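Local coordinates for protein haloacid dehalogenase (Pseudomonas aeruginosa, PDB 3UMC) that probably hydrolyses the carbon-halogen bond of L-2-haloacids, releasing halide and a 2-hydroxy acid, at residues Lys173-Tyr179 with Tyr201-Ala206. Numbering follows the deposited sequence.
Sequences KPDPQVY and YDLKAA
Lys173 and Asp202 meet at the C-terminal ends of the parallel strands of the Rossmann-like core, in an arrangement consistent with the lysine and acidic motifs of haloacid dehalogenases. Lysine suits its place because its long chain, bent at chi3 (-70°), carries NZ from the loop before helix 176-186 to the carboxylate on helix 200-208. NZ forms a salt bridge of 2.7 Å with Asp202 OD2, approaching on the syn side but 31° out of the carboxylate plane. The other oxygen, OD1, accepts a hydrogen bond of 2.6 Å from Tyr179 OH, which lies nearly in line with the C-O bond. Aspartate fits because each oxygen can take one donor; CG, anti to the backbone N (chi1 -153°), turns them to the loop.

Next to these bonds, tyrosine supplies a ring as well as a hydroxyl: one face lies over the helix backbone, with Ala206 N 4.3 Å above its centre. Small alanines permit this approach, Ala205 CB sitting 3.7 Å from Tyr179 CE2. Pro174, preceded by a cis peptide bond, brings an apolar ring against Ala205 and the edge of the Tyr201 ring, its CB 4.0 Å from Tyr201 CE1.

Lys173 NZ also salt-bridges Asp28, probably the family's nucleophile, and donates to Leu141 O. The salt bridge and tyrosine bond hold both Asp202 oxygens, consistent with a second-shell role in placing Lys173 beside Asp28.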
loop_
_atom_site.group_PDB
_atom_site.type_symbol
_atom_site.label_atom_id
_atom_site.label_comp_id
_atom_site.label_asym_id
_atom_site.label_seq_id
_atom_site.Cartn_x
_atom_site.Cartn_y
_atom_site.Cartn_z
ATOM N N LYS A 173 4.443 -10.825 -12.839
ATOM C CA LYS A 173 3.365 -10.867 -13.817
ATOM C C LYS A 173 3.969 -11.541 -15.041
ATOM O O LYS A 173 5.165 -11.419 -15.262
ATOM C CB LYS A 173 2.917 -9.462 -14.189
ATOM C CG LYS A 173 2.301 -8.671 -13.058
ATOM C CD LYS A 173 1.578 -7.364 -13.515
ATOM C CE LYS A 173 2.551 -6.321 -13.982
ATOM N NZ LYS A 173 1.876 -5.069 -14.430
ATOM N N PRO A 174 3.167 -12.241 -15.837
ATOM C CA PRO A 174 1.787 -12.475 -15.713
ATOM C C PRO A 174 1.415 -13.775 -14.906
ATOM O O PRO A 174 0.370 -14.324 -15.152
ATOM C CB PRO A 174 1.365 -12.615 -17.174
ATOM C CG PRO A 174 2.532 -13.511 -17.745
ATOM C CD PRO A 174 3.716 -12.843 -17.080
ATOM N N ASP A 175 2.201 -14.218 -13.924
ATOM C CA ASP A 175 1.731 -15.332 -13.092
ATOM C C ASP A 175 0.404 -14.894 -12.524
ATOM O O ASP A 175 0.231 -13.712 -12.115
ATOM C CB ASP A 175 2.680 -15.639 -11.947
ATOM C CG ASP A 175 3.985 -16.228 -12.417
ATOM O OD1 ASP A 175 4.035 -16.564 -13.629
ATOM O OD2 ASP A 175 4.972 -16.318 -11.596
ATOM N N PRO A 176 -0.548 -15.801 -12.503
ATOM C CA PRO A 176 -1.862 -15.494 -12.056
ATOM C C PRO A 176 -1.946 -15.098 -10.579
ATOM O O PRO A 176 -2.906 -14.433 -10.175
ATOM C CB PRO A 176 -2.643 -16.764 -12.316
ATOM C CG PRO A 176 -1.686 -17.776 -12.671
ATOM C CD PRO A 176 -0.407 -17.160 -13.042
ATOM N N GLN A 177 -0.979 -15.523 -9.784
ATOM C CA GLN A 177 -0.931 -15.200 -8.385
ATOM C C GLN A 177 -0.921 -13.682 -8.111
ATOM O O GLN A 177 -1.403 -13.238 -7.059
ATOM C CB GLN A 177 0.280 -15.883 -7.753
ATOM C CG GLN A 177 0.078 -17.424 -7.598
ATOM C CD GLN A 177 0.548 -18.229 -8.811
ATOM O OE1 GLN A 177 0.796 -17.666 -9.890
ATOM N NE2 GLN A 177 0.785 -19.566 -8.609
ATOM N N VAL A 178 -0.385 -12.908 -9.049
ATOM C CA VAL A 178 -0.258 -11.461 -8.882
ATOM C C VAL A 178 -1.639 -10.825 -8.907
ATOM O O VAL A 178 -2.059 -10.161 -7.955
ATOM C CB VAL A 178 0.681 -10.820 -9.930
ATOM C CG1 VAL A 178 0.689 -9.244 -9.752
ATOM C CG2 VAL A 178 2.150 -11.414 -9.782
ATOM N N TYR A 179 -2.378 -11.099 -9.970
ATOM C CA TYR A 179 -3.720 -10.554 -10.155
ATOM C C TYR A 179 -4.622 -11.040 -9.083
ATOM O O TYR A 179 -5.439 -10.254 -8.515
ATOM C CB TYR A 179 -4.275 -10.891 -11.533
ATOM C CG TYR A 179 -3.303 -10.657 -12.646
ATOM C CD1 TYR A 179 -3.098 -9.368 -13.152
ATOM C CD2 TYR A 179 -2.489 -11.713 -13.145
ATOM C CE1 TYR A 179 -2.153 -9.129 -14.138
ATOM C CE2 TYR A 179 -1.580 -11.482 -14.132
ATOM C CZ TYR A 179 -1.433 -10.179 -14.665
ATOM O OH TYR A 179 -0.477 -9.923 -15.631
ATOM N N TYR A 201 0.015 -8.044 -23.101
ATOM C CA TYR A 201 0.259 -9.313 -22.424
ATOM C C TYR A 201 -0.324 -9.275 -21.008
ATOM O O TYR A 201 -0.824 -10.255 -20.503
ATOM C CB TYR A 201 1.770 -9.689 -22.371
ATOM C CG TYR A 201 2.411 -9.143 -21.130
ATOM C CD1 TYR A 201 2.396 -9.878 -19.954
ATOM C CD2 TYR A 201 2.929 -7.819 -21.090
ATOM C CE1 TYR A 201 2.928 -9.336 -18.752
ATOM C CE2 TYR A 201 3.474 -7.286 -19.919
ATOM C CZ TYR A 201 3.462 -8.048 -18.752
ATOM O OH TYR A 201 3.960 -7.556 -17.558
ATOM N N ASP A 202 -0.282 -8.106 -20.385
ATOM C CA ASP A 202 -0.768 -7.918 -19.025
ATOM C C ASP A 202 -2.275 -7.974 -18.941
ATOM O O ASP A 202 -2.885 -8.555 -18.013
ATOM C CB ASP A 202 -0.271 -6.534 -18.539
ATOM C CG ASP A 202 -0.119 -6.434 -17.015
ATOM O OD1 ASP A 202 -0.313 -7.414 -16.267
ATOM O OD2 ASP A 202 0.197 -5.318 -16.575
ATOM N N LEU A 203 -2.892 -7.326 -19.929
ATOM C CA LEU A 203 -4.316 -7.240 -20.024
ATOM C C LEU A 203 -4.891 -8.659 -20.369
ATOM O O LEU A 203 -5.959 -9.038 -19.932
ATOM C CB LEU A 203 -4.642 -6.218 -21.086
ATOM C CG LEU A 203 -4.302 -4.752 -20.763
ATOM C CD1 LEU A 203 -4.762 -3.939 -21.936
ATOM C CD2 LEU A 203 -5.051 -4.254 -19.479
ATOM N N LYS A 204 -4.175 -9.394 -21.180
ATOM C CA LYS A 204 -4.613 -10.738 -21.605
ATOM C C LYS A 204 -4.659 -11.659 -20.376
ATOM O O LYS A 204 -5.664 -12.367 -20.141
ATOM C CB LYS A 204 -3.667 -11.233 -22.697
ATOM C CG LYS A 204 -3.932 -12.705 -23.231
ATOM C CD LYS A 204 -2.702 -13.243 -23.905
ATOM C CE LYS A 204 -2.843 -14.724 -24.373
ATOM N NZ LYS A 204 -3.978 -15.509 -23.717
ATOM N N ALA A 205 -3.597 -11.611 -19.558
ATOM C CA ALA A 205 -3.569 -12.414 -18.324
ATOM C C ALA A 205 -4.679 -12.013 -17.333
ATOM O O ALA A 205 -5.335 -12.870 -16.794
ATOM C CB ALA A 205 -2.192 -12.362 -17.670
ATOM N N ALA A 206 -4.935 -10.706 -17.146
ATOM C CA ALA A 206 -5.988 -10.193 -16.242
ATOM C C ALA A 206 -7.380 -10.613 -16.704
ATOM O O ALA A 206 -8.259 -10.999 -15.900
ATOM C CB ALA A 206 -5.901 -8.593 -16.132
#